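Side-chain contacts in dTDP-4-dehydrorhamnose reductase (PDB 2GGS), which probably reduces dTDP-4-dehydrorhamnose to the rhamnose sugar nucleotide, with NADPH as the hydride donor: residues I27-S32 and E50-K55; L41-F46 and R89-A94; G159-V164 and G179-I184. All coordinates share one frame; numbering follows the deposited sequence.

Contact 1: residues I27-S32 and E50-K55; sequences IKVYNS and EDFIIK. With NDP (NADPH dihydro-nicotinamide-adenine-dinucleotide phosphate), chain C.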
loop_
_atom_site.group_PDB
_atom_site.type_symbol
_atom_site.label_atom_id
_atom_site.label_comp_id
_atom_site.label_asym_id
_atom_site.label_seq_id
_atom_site.Cartn_x
_atom_site.Cartn_y
_atom_site.Cartn_z
ATOM N N ILE A 27 -3.144 -17.680 5.567
ATOM C CA ILE A 27 -4.588 -17.533 5.477
ATOM C C ILE A 27 -4.877 -16.307 4.627
ATOM O O ILE A 27 -4.598 -15.179 5.033
ATOM C CB ILE A 27 -5.236 -17.381 6.870
ATOM C CG1 ILE A 27 -4.817 -18.559 7.767
ATOM C CG2 ILE A 27 -6.764 -17.224 6.746
ATOM C CD1 ILE A 27 -5.013 -18.269 9.217
ATOM N N LYS A 28 -5.433 -16.546 3.452
ATOM C CA LYS A 28 -5.643 -15.493 2.438
ATOM C C LYS A 28 -7.084 -15.020 2.453
ATOM O O LYS A 28 -7.967 -15.834 2.202
ATOM C CB LYS A 28 -5.298 -16.027 1.032
ATOM C CG LYS A 28 -3.856 -16.556 0.913
ATOM C CD LYS A 28 -3.546 -17.060 -0.479
ATOM C CE LYS A 28 -4.111 -18.417 -0.723
ATOM N NZ LYS A 28 -3.206 -19.074 -1.718
ATOM N N VAL A 29 -7.304 -13.730 2.734
ATOM C CA VAL A 29 -8.677 -13.162 2.770
ATOM C C VAL A 29 -8.955 -12.259 1.569
ATOM O O VAL A 29 -8.154 -11.368 1.239
ATOM C CB VAL A 29 -8.949 -12.423 4.126
ATOM C CG1 VAL A 29 -10.224 -11.537 4.055
ATOM C CG2 VAL A 29 -9.109 -13.446 5.269
ATOM N N TYR A 30 -10.116 -12.444 0.922
ATOM C CA TYR A 30 -10.499 -11.595 -0.169
ATOM C C TYR A 30 -11.948 -11.215 0.119
ATOM O O TYR A 30 -12.529 -11.745 1.061
ATOM C CB TYR A 30 -10.387 -12.331 -1.502
ATOM C CG TYR A 30 -11.365 -13.509 -1.638
ATOM C CD1 TYR A 30 -12.649 -13.319 -2.183
ATOM C CD2 TYR A 30 -10.993 -14.784 -1.238
ATOM C CE1 TYR A 30 -13.539 -14.404 -2.321
ATOM C CE2 TYR A 30 -11.864 -15.866 -1.365
ATOM C CZ TYR A 30 -13.124 -15.662 -1.898
ATOM O OH TYR A 30 -13.968 -16.748 -2.002
ATOM N N ASN A 31 -12.481 -10.282 -0.655
ATOM C CA ASN A 31 -13.880 -9.902 -0.506
ATOM C C ASN A 31 -14.535 -10.061 -1.888
ATOM O O ASN A 31 -15.123 -11.107 -2.192
ATOM C CB ASN A 31 -13.950 -8.476 0.031
ATOM C CG ASN A 31 -15.376 -7.997 0.307
ATOM O OD1 ASN A 31 -16.261 -8.790 0.622
ATOM N ND2 ASN A 31 -15.585 -6.684 0.192
ATOM N N SER A 32 -14.362 -9.062 -2.737
ATOM C CA SER A 32 -14.959 -9.081 -4.076
ATOM C C SER A 32 -14.227 -9.999 -5.084
ATOM O O SER A 32 -14.849 -10.559 -6.015
ATOM C CB SER A 32 -15.057 -7.663 -4.619
ATOM O OG SER A 32 -15.671 -7.685 -5.902
ATOM N N GLU A 50 -13.897 -10.133 13.664
ATOM C CA GLU A 50 -13.308 -10.527 14.924
ATOM C C GLU A 50 -13.399 -12.046 15.163
ATOM O O GLU A 50 -12.444 -12.670 15.619
ATOM C CB GLU A 50 -13.902 -9.739 16.097
ATOM C CG GLU A 50 -13.676 -8.220 15.998
ATOM C CD GLU A 50 -13.982 -7.456 17.296
ATOM O OE1 GLU A 50 -13.712 -7.951 18.401
ATOM O OE2 GLU A 50 -14.524 -6.354 17.206
ATOM N N ASP A 51 -14.547 -12.634 14.833
ATOM C CA ASP A 51 -14.743 -14.074 14.979
ATOM C C ASP A 51 -13.757 -14.838 14.112
ATOM O O ASP A 51 -13.186 -15.829 14.539
ATOM C CB ASP A 51 -16.153 -14.484 14.533
ATOM C CG ASP A 51 -16.421 -15.959 14.810
ATOM O OD1 ASP A 51 -16.286 -16.373 15.974
ATOM O OD2 ASP A 51 -16.709 -16.695 13.856
ATOM N N PHE A 52 -13.524 -14.335 12.909
ATOM C CA PHE A 52 -12.642 -15.008 11.943
ATOM C C PHE A 52 -11.231 -15.049 12.499
ATOM O O PHE A 52 -10.560 -16.100 12.471
ATOM C CB PHE A 52 -12.699 -14.279 10.595
ATOM C CG PHE A 52 -11.934 -14.964 9.515
ATOM C CD1 PHE A 52 -12.509 -15.998 8.776
ATOM C CD2 PHE A 52 -10.608 -14.631 9.283
ATOM C CE1 PHE A 52 -11.773 -16.646 7.771
ATOM C CE2 PHE A 52 -9.869 -15.307 8.306
ATOM C CZ PHE A 52 -10.439 -16.295 7.561
ATOM N N ILE A 53 -10.795 -13.910 13.055
ATOM C CA ILE A 53 -9.451 -13.810 13.588
ATOM C C ILE A 53 -9.271 -14.744 14.772
ATOM O O ILE A 53 -8.275 -15.461 14.854
ATOM C CB ILE A 53 -9.121 -12.333 13.949
ATOM C CG1 ILE A 53 -8.906 -11.530 12.649
ATOM C CG2 ILE A 53 -7.872 -12.237 14.850
ATOM C CD1 ILE A 53 -8.897 -10.011 12.817
ATOM N N ILE A 54 -10.254 -14.724 15.675
ATOM C CA ILE A 54 -10.187 -15.520 16.893
ATOM C C ILE A 54 -10.245 -17.024 16.576
ATOM O O ILE A 54 -9.557 -17.815 17.233
ATOM C CB ILE A 54 -11.241 -15.059 17.930
ATOM C CG1 ILE A 54 -10.915 -13.619 18.373
ATOM C CG2 ILE A 54 -11.279 -16.010 19.160
ATOM C CD1 ILE A 54 -12.038 -12.874 19.009
ATOM N N LYS A 55 -11.040 -17.395 15.570
ATOM C CA LYS A 55 -11.123 -18.794 15.116
ATOM C C LYS A 55 -9.854 -19.278 14.386
ATOM O O LYS A 55 -9.351 -20.362 14.682
ATOM C CB LYS A 55 -12.389 -19.046 14.262
ATOM C CG LYS A 55 -13.722 -18.869 15.015
ATOM C CD LYS A 55 -13.897 -19.912 16.153
ATOM C CE LYS A 55 -14.999 -19.508 17.161
ATOM N NZ LYS A 55 -16.299 -19.225 16.501
HETATM P PA NDP C . -5.433 -2.990 -3.885
HETATM O O1A NDP C . -6.408 -1.961 -4.282
HETATM O O2A NDP C . -4.822 -3.715 -5.025
HETATM O O5B NDP C . -6.066 -4.057 -2.907
HETATM C C5B NDP C . -7.044 -3.676 -1.955
HETATM C C4B NDP C . -7.369 -4.932 -1.190
HETATM O O4B NDP C . -8.243 -4.564 -0.120
HETATM C C3B NDP C . -8.027 -6.006 -2.041
HETATM O O3B NDP C . -7.493 -7.251 -1.678
HETATM C C2B NDP C . -9.488 -5.901 -1.587
HETATM O O2B NDP C . -10.086 -7.155 -1.722
HETATM C C1B NDP C . -9.283 -5.530 -0.125
HETATM N N9A NDP C . -10.496 -4.939 0.449
HETATM C C8A NDP C . -11.032 -3.719 0.164
HETATM N N7A NDP C . -12.173 -3.572 0.896
HETATM C C5A NDP C . -12.340 -4.691 1.623
HETATM C C6A NDP C . -13.332 -5.093 2.526
HETATM N N6A NDP C . -14.435 -4.319 2.724
HETATM N N1A NDP C . -13.199 -6.339 3.076
HETATM C C2A NDP C . -12.141 -7.197 2.803
HETATM N N3A NDP C . -11.183 -6.798 1.903
HETATM C C4A NDP C . -11.300 -5.576 1.333
HETATM O O3 NDP C . -4.397 -2.174 -2.940
HETATM P PN NDP C . -2.786 -2.353 -2.877
HETATM O O1N NDP C . -2.346 -3.730 -2.852
HETATM O O2N NDP C . -2.321 -1.414 -3.924
HETATM O O5D NDP C . -2.510 -1.630 -1.477
HETATM C C5D NDP C . -2.116 -2.392 -0.340
HETATM C C4D NDP C . -1.978 -1.515 0.899
HETATM O O4D NDP C . -0.998 -0.537 0.640
HETATM C C3D NDP C . -3.246 -0.761 1.288
HETATM O O3D NDP C . -3.184 -0.678 2.686
HETATM C C2D NDP C . -3.058 0.607 0.680
HETATM O O2D NDP C . -3.827 1.573 1.377
HETATM C C1D NDP C . -1.532 0.766 0.885
HETATM N N1N NDP C . -0.978 1.740 -0.063
HETATM C C2N NDP C . -1.307 1.602 -1.385
HETATM C C3N NDP C . -0.682 2.353 -2.371
HETATM C C7N NDP C . -1.084 2.152 -3.796
HETATM O O7N NDP C . -0.628 3.068 -4.765
HETATM N N7N NDP C . -1.870 1.129 -4.126
HETATM C C4N NDP C . 0.384 3.370 -2.008
HETATM C C5N NDP C . 0.655 3.479 -0.526
HETATM C C6N NDP C . -0.031 2.648 0.368
HETATM P P2B NDP C . -11.119 -7.508 -2.971
HETATM O O1X NDP C . -11.118 -8.983 -2.953
HETATM O O2X NDP C . -10.583 -6.910 -4.228
HETATM O O3X NDP C . -12.517 -6.899 -2.689
#
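S32 N lies 2.8 Å from O3X of the 2'-phosphate of NADPH, and the same phosphate is taken a second time by N31 N, 3.0 Å from O1X and nearly straight at 169°. Two successive backbone N-H groups thus grip two different oxygens, and S33 N adds another bond to the cofactor. N31 does more than lend its amide: with CG anti to the backbone N (chi1 -177°), its side chain swings over one face of the adenine, where N31 ND2 comes 3.6 Å from C6A of NADPH. The backbone carbonyl of N31, for its part, accepts a bond from K40 NZ. All this happens where strand 26-30 ends. In a Rossmann fold the end of the second strand is the customary place for reading the adenosine ribose, and here it meets the phosphate that distinguishes NADPH from NADH. Further back on that strand, I27 and V29 point toward helix 46-56, while K28 points away from it. F52 fills the gap: a chi1 of -175° extends its side chain away from its own backbone N and carries the far end of the ring, CE2 and CZ, to both of them. I27 CG2 comes in at the ring edge, near its plane, 3.9 Å from F52 CZ. V29 CG2 is closer, 3.6 Å from F52 CE2, and approaches obliquely. L4 of the neighbouring strand 3-6 and L41 also touch the F52 side chain, making its surroundings here apolar. One turn of the helix carries a charged pair away from the strand: K55 NZ sits 2.9 Å from D51 OD1, on the syn lone pair of the carboxylate.

Contact 2: residues L41-F46 and R89-A94; sequences LDLTDF and RHIVRA. With NDP (NADPH dihydro-nicotinamide-adenine-dinucleotide phosphate), chain C.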
loop_
_atom_site.group_PDB
_atom_site.type_symbol
_atom_site.label_atom_id
_atom_site.label_comp_id
_atom_site.label_asym_id
_atom_site.label_seq_id
_atom_site.Cartn_x
_atom_site.Cartn_y
_atom_site.Cartn_z
ATOM N N LEU A 41 -14.322 -12.641 3.055
ATOM C CA LEU A 41 -14.633 -11.901 4.288
ATOM C C LEU A 41 -14.631 -10.412 4.034
ATOM O O LEU A 41 -13.625 -9.815 3.557
ATOM C CB LEU A 41 -13.685 -12.291 5.449
ATOM C CG LEU A 41 -13.813 -11.554 6.779
ATOM C CD1 LEU A 41 -15.108 -11.961 7.474
ATOM C CD2 LEU A 41 -12.633 -11.921 7.655
ATOM N N ASP A 42 -15.756 -9.793 4.344
ATOM C CA ASP A 42 -15.876 -8.351 4.306
ATOM C C ASP A 42 -15.437 -7.813 5.642
ATOM O O ASP A 42 -16.103 -8.027 6.669
ATOM C CB ASP A 42 -17.338 -7.941 4.042
ATOM C CG ASP A 42 -17.506 -6.442 3.848
ATOM O OD1 ASP A 42 -16.658 -5.634 4.334
ATOM O OD2 ASP A 42 -18.515 -6.039 3.199
ATOM N N LEU A 43 -14.317 -7.086 5.646
ATOM C CA LEU A 43 -13.756 -6.522 6.880
ATOM C C LEU A 43 -14.645 -5.462 7.567
ATOM O O LEU A 43 -14.401 -5.119 8.731
ATOM C CB LEU A 43 -12.375 -5.925 6.608
ATOM C CG LEU A 43 -11.187 -6.829 6.936
ATOM C CD1 LEU A 43 -11.303 -8.229 6.326
ATOM C CD2 LEU A 43 -9.868 -6.156 6.555
ATOM N N THR A 44 -15.662 -4.969 6.862
ATOM C CA THR A 44 -16.605 -3.992 7.460
ATOM C C THR A 44 -17.761 -4.685 8.216
ATOM O O THR A 44 -18.590 -4.012 8.831
ATOM C CB THR A 44 -17.161 -2.973 6.444
ATOM O OG1 THR A 44 -18.006 -3.630 5.492
ATOM C CG2 THR A 44 -16.000 -2.207 5.713
ATOM N N ASP A 45 -17.809 -5.998 8.165
ATOM C CA ASP A 45 -18.727 -6.783 9.017
ATOM C C ASP A 45 -17.945 -7.121 10.295
ATOM O O ASP A 45 -17.370 -8.213 10.432
ATOM C CB ASP A 45 -19.240 -8.025 8.258
ATOM C CG ASP A 45 -20.246 -8.860 9.083
ATOM O OD1 ASP A 45 -20.386 -8.652 10.305
ATOM O OD2 ASP A 45 -20.865 -9.754 8.490
ATOM N N PHE A 46 -17.910 -6.169 11.228
ATOM C CA PHE A 46 -16.983 -6.264 12.356
ATOM C C PHE A 46 -17.107 -7.530 13.226
ATOM O O PHE A 46 -16.094 -8.134 13.547
ATOM C CB PHE A 46 -16.900 -4.970 13.199
ATOM C CG PHE A 46 -16.663 -3.702 12.378
ATOM C CD1 PHE A 46 -15.730 -3.677 11.322
ATOM C CD2 PHE A 46 -17.344 -2.522 12.687
ATOM C CE1 PHE A 46 -15.529 -2.500 10.568
ATOM C CE2 PHE A 46 -17.137 -1.335 11.962
ATOM C CZ PHE A 46 -16.221 -1.336 10.887
ATOM N N ARG A 89 -9.533 -0.948 13.927
ATOM C CA ARG A 89 -9.824 -1.028 15.353
ATOM C C ARG A 89 -10.191 -2.476 15.734
ATOM O O ARG A 89 -9.773 -3.028 16.780
ATOM C CB ARG A 89 -10.951 -0.074 15.739
ATOM C CG ARG A 89 -11.145 -0.099 17.264
ATOM C CD ARG A 89 -12.044 1.027 17.767
ATOM N NE ARG A 89 -13.450 0.651 17.767
ATOM C CZ ARG A 89 -14.073 0.038 18.765
ATOM N NH1 ARG A 89 -13.411 -0.325 19.866
ATOM N NH2 ARG A 89 -15.361 -0.244 18.641
ATOM N N HIS A 90 -10.959 -3.102 14.870
ATOM C CA HIS A 90 -11.437 -4.437 15.155
ATOM C C HIS A 90 -10.381 -5.519 14.902
ATOM O O HIS A 90 -10.328 -6.506 15.594
ATOM C CB HIS A 90 -12.738 -4.660 14.379
ATOM C CG HIS A 90 -13.834 -3.766 14.852
ATOM N ND1 HIS A 90 -14.580 -4.068 15.971
ATOM C CD2 HIS A 90 -14.286 -2.566 14.410
ATOM C CE1 HIS A 90 -15.466 -3.106 16.181
ATOM N NE2 HIS A 90 -15.300 -2.173 15.265
ATOM N N ILE A 91 -9.525 -5.313 13.911
ATOM C CA ILE A 91 -8.391 -6.184 13.729
ATOM C C ILE A 91 -7.472 -6.165 14.963
ATOM O O ILE A 91 -7.083 -7.200 15.469
ATOM C CB ILE A 91 -7.598 -5.766 12.464
ATOM C CG1 ILE A 91 -8.443 -6.061 11.219
ATOM C CG2 ILE A 91 -6.270 -6.517 12.422
ATOM C CD1 ILE A 91 -7.780 -5.515 9.913
ATOM N N VAL A 92 -7.176 -4.975 15.460
ATOM C CA VAL A 92 -6.348 -4.831 16.667
ATOM C C VAL A 92 -7.012 -5.508 17.893
ATOM O O VAL A 92 -6.348 -6.248 18.622
ATOM C CB VAL A 92 -6.024 -3.369 16.937
ATOM C CG1 VAL A 92 -5.394 -3.201 18.318
ATOM C CG2 VAL A 92 -5.075 -2.866 15.822
ATOM N N ARG A 93 -8.321 -5.275 18.070
ATOM C CA ARG A 93 -9.023 -5.832 19.228
ATOM C C ARG A 93 -9.004 -7.367 19.260
ATOM O O ARG A 93 -8.581 -7.982 20.253
ATOM C CB ARG A 93 -10.458 -5.318 19.304
ATOM C CG ARG A 93 -11.090 -5.694 20.625
ATOM C CD ARG A 93 -12.314 -4.876 20.867
ATOM N NE ARG A 93 -13.373 -5.180 19.917
ATOM C CZ ARG A 93 -14.617 -4.725 20.053
ATOM N NH1 ARG A 93 -14.919 -3.967 21.096
ATOM N NH2 ARG A 93 -15.561 -5.025 19.174
ATOM N N ALA A 94 -9.458 -7.975 18.169
ATOM C CA ALA A 94 -9.404 -9.435 18.005
ATOM C C ALA A 94 -8.000 -10.009 18.038
ATOM O O ALA A 94 -7.762 -11.057 18.673
ATOM C CB ALA A 94 -10.118 -9.833 16.731
HETATM P PA NDP C . -5.433 -2.990 -3.885
HETATM O O1A NDP C . -6.408 -1.961 -4.282
HETATM O O2A NDP C . -4.822 -3.715 -5.025
HETATM O O5B NDP C . -6.066 -4.057 -2.907
HETATM C C5B NDP C . -7.044 -3.676 -1.955
HETATM C C4B NDP C . -7.369 -4.932 -1.190
HETATM O O4B NDP C . -8.243 -4.564 -0.120
HETATM C C3B NDP C . -8.027 -6.006 -2.041
HETATM O O3B NDP C . -7.493 -7.251 -1.678
HETATM C C2B NDP C . -9.488 -5.901 -1.587
HETATM O O2B NDP C . -10.086 -7.155 -1.722
HETATM C C1B NDP C . -9.283 -5.530 -0.125
HETATM N N9A NDP C . -10.496 -4.939 0.449
HETATM C C8A NDP C . -11.032 -3.719 0.164
HETATM N N7A NDP C . -12.173 -3.572 0.896
HETATM C C5A NDP C . -12.340 -4.691 1.623
HETATM C C6A NDP C . -13.332 -5.093 2.526
HETATM N N6A NDP C . -14.435 -4.319 2.724
HETATM N N1A NDP C . -13.199 -6.339 3.076
HETATM C C2A NDP C . -12.141 -7.197 2.803
HETATM N N3A NDP C . -11.183 -6.798 1.903
HETATM C C4A NDP C . -11.300 -5.576 1.333
HETATM O O3 NDP C . -4.397 -2.174 -2.940
HETATM P PN NDP C . -2.786 -2.353 -2.877
HETATM O O1N NDP C . -2.346 -3.730 -2.852
HETATM O O2N NDP C . -2.321 -1.414 -3.924
HETATM O O5D NDP C . -2.510 -1.630 -1.477
HETATM C C5D NDP C . -2.116 -2.392 -0.340
HETATM C C4D NDP C . -1.978 -1.515 0.899
HETATM O O4D NDP C . -0.998 -0.537 0.640
HETATM C C3D NDP C . -3.246 -0.761 1.288
HETATM O O3D NDP C . -3.184 -0.678 2.686
HETATM C C2D NDP C . -3.058 0.607 0.680
HETATM O O2D NDP C . -3.827 1.573 1.377
HETATM C C1D NDP C . -1.532 0.766 0.885
HETATM N N1N NDP C . -0.978 1.740 -0.063
HETATM C C2N NDP C . -1.307 1.602 -1.385
HETATM C C3N NDP C . -0.682 2.353 -2.371
HETATM C C7N NDP C . -1.084 2.152 -3.796
HETATM O O7N NDP C . -0.628 3.068 -4.765
HETATM N N7N NDP C . -1.870 1.129 -4.126
HETATM C C4N NDP C . 0.384 3.370 -2.008
HETATM C C5N NDP C . 0.655 3.479 -0.526
HETATM C C6N NDP C . -0.031 2.648 0.368
HETATM P P2B NDP C . -11.119 -7.508 -2.971
HETATM O O1X NDP C . -11.118 -8.983 -2.953
HETATM O O2X NDP C . -10.583 -6.910 -4.228
HETATM O O3X NDP C . -12.517 -6.899 -2.689
#
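F46 and H90 lie in an offset stack, centroids 4.1 Å apart and planes at 13°, with F46 CD2 only 3.3 Å from H90 NE2. The first torsion of F46 (chi1 -50°) turns its phenyl ring back beside its own backbone N and lays it on the imidazole; F46 CB makes a separate CH-pi contact, 3.6 Å from the imidazole centroid. T44 O sits over the other face of the phenyl group, while H90 ND1 is anchored by a hydrogen bond to E50 OE2, which should limit rotation of the imidazole. Beside this close stack, L43 CD2 and I91 CD1 make a lighter, buried apolar touch at 4.0 Å. The solvent side lies at partly exposed F46 and at exposed R93, which turns to a salt bridge with E50. On the cofactor side D42 OD1 accepts from T44 N at 2.8 Å, closing an Asx turn, and from T44 OG1 at 2.7 Å, both from one face of the carboxylate; it also takes N6A of NADPH. L43 N meets N1A of the adenine at 2.9 Å. An aspartate and the next backbone N-H reading these two nitrogens form the adenine-recognition arrangement familiar from short-chain dehydrogenases/reductases.

Contact 3: residues G159-V164 and G179-I184; sequences GFPIYV and GYYSPI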
loop_
_atom_site.group_PDB
_atom_site.type_symbol
_atom_site.label_atom_id
_atom_site.label_comp_id
_atom_site.label_asym_id
_atom_site.label_seq_id
_atom_site.Cartn_x
_atom_site.Cartn_y
_atom_site.Cartn_z
ATOM N N GLY A 159 -1.887 0.997 -10.676
ATOM C CA GLY A 159 -0.925 2.020 -10.235
ATOM C C GLY A 159 -0.455 2.747 -11.479
ATOM O O GLY A 159 -0.763 2.343 -12.594
ATOM N N PHE A 160 0.279 3.825 -11.279
ATOM C CA PHE A 160 0.640 4.734 -12.372
ATOM C C PHE A 160 1.440 4.080 -13.526
ATOM O O PHE A 160 1.114 4.341 -14.710
ATOM C CB PHE A 160 1.368 5.950 -11.780
ATOM C CG PHE A 160 1.713 7.001 -12.791
ATOM C CD1 PHE A 160 0.714 7.686 -13.466
ATOM C CD2 PHE A 160 3.031 7.309 -13.057
ATOM C CE1 PHE A 160 1.037 8.679 -14.415
ATOM C CE2 PHE A 160 3.349 8.307 -13.984
ATOM C CZ PHE A 160 2.358 8.974 -14.655
ATOM N N PRO A 161 2.489 3.265 -13.236
ATOM C CA PRO A 161 3.249 2.729 -14.378
ATOM C C PRO A 161 2.410 1.940 -15.366
ATOM O O PRO A 161 2.666 2.000 -16.566
ATOM C CB PRO A 161 4.273 1.812 -13.722
ATOM C CG PRO A 161 4.516 2.465 -12.371
ATOM C CD PRO A 161 3.122 2.845 -11.959
ATOM N N ILE A 162 1.403 1.239 -14.853
ATOM C CA ILE A 162 0.494 0.492 -15.710
ATOM C C ILE A 162 -0.402 1.398 -16.547
ATOM O O ILE A 162 -0.558 1.161 -17.762
ATOM C CB ILE A 162 -0.290 -0.579 -14.898
ATOM C CG1 ILE A 162 0.530 -1.860 -14.894
ATOM C CG2 ILE A 162 -1.652 -0.864 -15.547
ATOM C CD1 ILE A 162 0.528 -2.568 -16.266
ATOM N N TYR A 163 -0.977 2.425 -15.926
ATOM C CA TYR A 163 -1.752 3.431 -16.642
ATOM C C TYR A 163 -0.895 4.034 -17.769
ATOM O O TYR A 163 -1.361 4.157 -18.900
ATOM C CB TYR A 163 -2.245 4.525 -15.704
ATOM C CG TYR A 163 -2.557 5.825 -16.389
ATOM C CD1 TYR A 163 -3.750 6.004 -17.126
ATOM C CD2 TYR A 163 -1.667 6.883 -16.311
ATOM C CE1 TYR A 163 -4.023 7.223 -17.766
ATOM C CE2 TYR A 163 -1.923 8.089 -16.933
ATOM C CZ TYR A 163 -3.102 8.259 -17.664
ATOM O OH TYR A 163 -3.298 9.495 -18.266
ATOM N N VAL A 164 0.360 4.366 -17.466
ATOM C CA VAL A 164 1.277 4.905 -18.497
ATOM C C VAL A 164 1.477 3.919 -19.650
ATOM O O VAL A 164 1.352 4.289 -20.833
ATOM C CB VAL A 164 2.680 5.271 -17.926
ATOM C CG1 VAL A 164 3.593 5.739 -19.046
ATOM C CG2 VAL A 164 2.583 6.384 -16.890
ATOM N N GLY A 179 4.562 16.363 -9.607
ATOM C CA GLY A 179 4.857 16.076 -8.209
ATOM C C GLY A 179 5.633 14.781 -8.109
ATOM O O GLY A 179 5.791 14.071 -9.115
ATOM N N TYR A 180 6.072 14.469 -6.894
ATOM C CA TYR A 180 7.084 13.420 -6.620
ATOM C C TYR A 180 6.339 12.389 -5.799
ATOM O O TYR A 180 5.589 12.766 -4.882
ATOM C CB TYR A 180 8.282 13.991 -5.934
ATOM C CG TYR A 180 8.961 15.036 -6.809
ATOM C CD1 TYR A 180 8.489 16.329 -6.820
ATOM C CD2 TYR A 180 10.062 14.703 -7.609
ATOM C CE1 TYR A 180 9.058 17.284 -7.611
ATOM C CE2 TYR A 180 10.681 15.685 -8.434
ATOM C CZ TYR A 180 10.160 16.970 -8.406
ATOM O OH TYR A 180 10.726 17.983 -9.168
ATOM N N TYR A 181 6.659 11.124 -5.963
ATOM C CA TYR A 181 6.647 10.169 -4.877
ATOM C C TYR A 181 7.699 9.069 -4.894
ATOM O O TYR A 181 8.758 9.254 -5.498
ATOM C CB TYR A 181 5.199 9.559 -5.022
ATOM C CG TYR A 181 4.934 8.672 -6.277
ATOM C CD1 TYR A 181 5.542 8.944 -7.527
ATOM C CD2 TYR A 181 4.038 7.602 -6.210
ATOM C CE1 TYR A 181 5.323 8.141 -8.645
ATOM C CE2 TYR A 181 3.777 6.800 -7.336
ATOM C CZ TYR A 181 4.423 7.066 -8.554
ATOM O OH TYR A 181 4.193 6.237 -9.636
ATOM N N SER A 182 7.428 7.929 -4.237
ATOM C CA SER A 182 8.438 6.897 -4.119
ATOM C C SER A 182 7.901 5.479 -4.485
ATOM O O SER A 182 7.804 4.604 -3.627
ATOM C CB SER A 182 9.049 6.903 -2.695
ATOM O OG SER A 182 8.044 6.999 -1.744
ATOM N N PRO A 183 7.615 5.261 -5.774
ATOM C CA PRO A 183 6.900 4.043 -6.172
ATOM C C PRO A 183 7.732 2.782 -5.904
ATOM O O PRO A 183 8.944 2.762 -6.167
ATOM C CB PRO A 183 6.683 4.241 -7.679
ATOM C CG PRO A 183 7.810 5.206 -8.098
ATOM C CD PRO A 183 7.894 6.145 -6.929
ATOM N N ILE A 184 7.093 1.743 -5.374
ATOM C CA ILE A 184 7.714 0.454 -5.154
ATOM C C ILE A 184 6.838 -0.602 -5.805
ATOM O O ILE A 184 5.595 -0.502 -5.748
ATOM C CB ILE A 184 7.901 0.202 -3.609
ATOM C CG1 ILE A 184 8.697 -1.087 -3.294
ATOM C CG2 ILE A 184 6.487 0.287 -2.845
ATOM C CD1 ILE A 184 9.069 -1.194 -1.815
#
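This is a small van der Waals contact of a tyrosine hydroxyl with carbon atoms, in the half of the molecule beyond the main parallel sheet, where the start of helix 160-169 meets the short strand 180-181. Y181 sends its phenol end at the first turn of the helix: Y181 OH is 3.6 Å from F160 CB and 3.8 Å from F160 CD2. The hydroxyl comes at the phenyl ring obliquely. P161 CD is a little farther off, 4.2 Å from Y181 OH, so the oxygen rests in the notch between F160 and P161. CB of Y181 already points toward the helix, and the first torsion (chi1 69°), which lodges CG between the backbone N and the carbonyl carbon, turns the ring until its hydroxyl end meets F160. Each ring has a partner from its own segment: P183 CD lies over the centre of the Y181 ring, 3.6 Å above its plane, and V164 CG2 sits 3.4 Å above the F160 ring, displaced toward its rim. The nearest atoms of the Y181 side chain and NADPH are about 6 Å apart. R214 makes a cation-pi interaction with Y181 and also touches F160, joining the two sides. Around them, helix 214-224 packs through L217 on Y181 and through A218 and I221 on V164, strand 174-177 sends A176 to F160, and strand 180-181 pairs antiparallel with 212-213.

Overall arrangement
Contacts 1 and 2 belong together: their centres are 9 Å apart and both touch NADPH. Helix 46-56 serves both, beginning with F46 of contact 2 and carrying the helical segment of contact 1, and E50 joins it to helix 77-97. They cross along the chain at the adenosine end of the cofactor, contact 1 taking its 2'-phosphate and contact 2 its adenine. Contact 3 stands apart on the opposite side of the chain's centre, about 30 Å from either by centres. All three are mostly buried, with a partly exposed phenylalanine in each, but their chemistry differs: aliphatic groups against phenyl in contact 1, an aromatic stack in contact 2, and a tyrosine hydroxyl against carbon in contact 3.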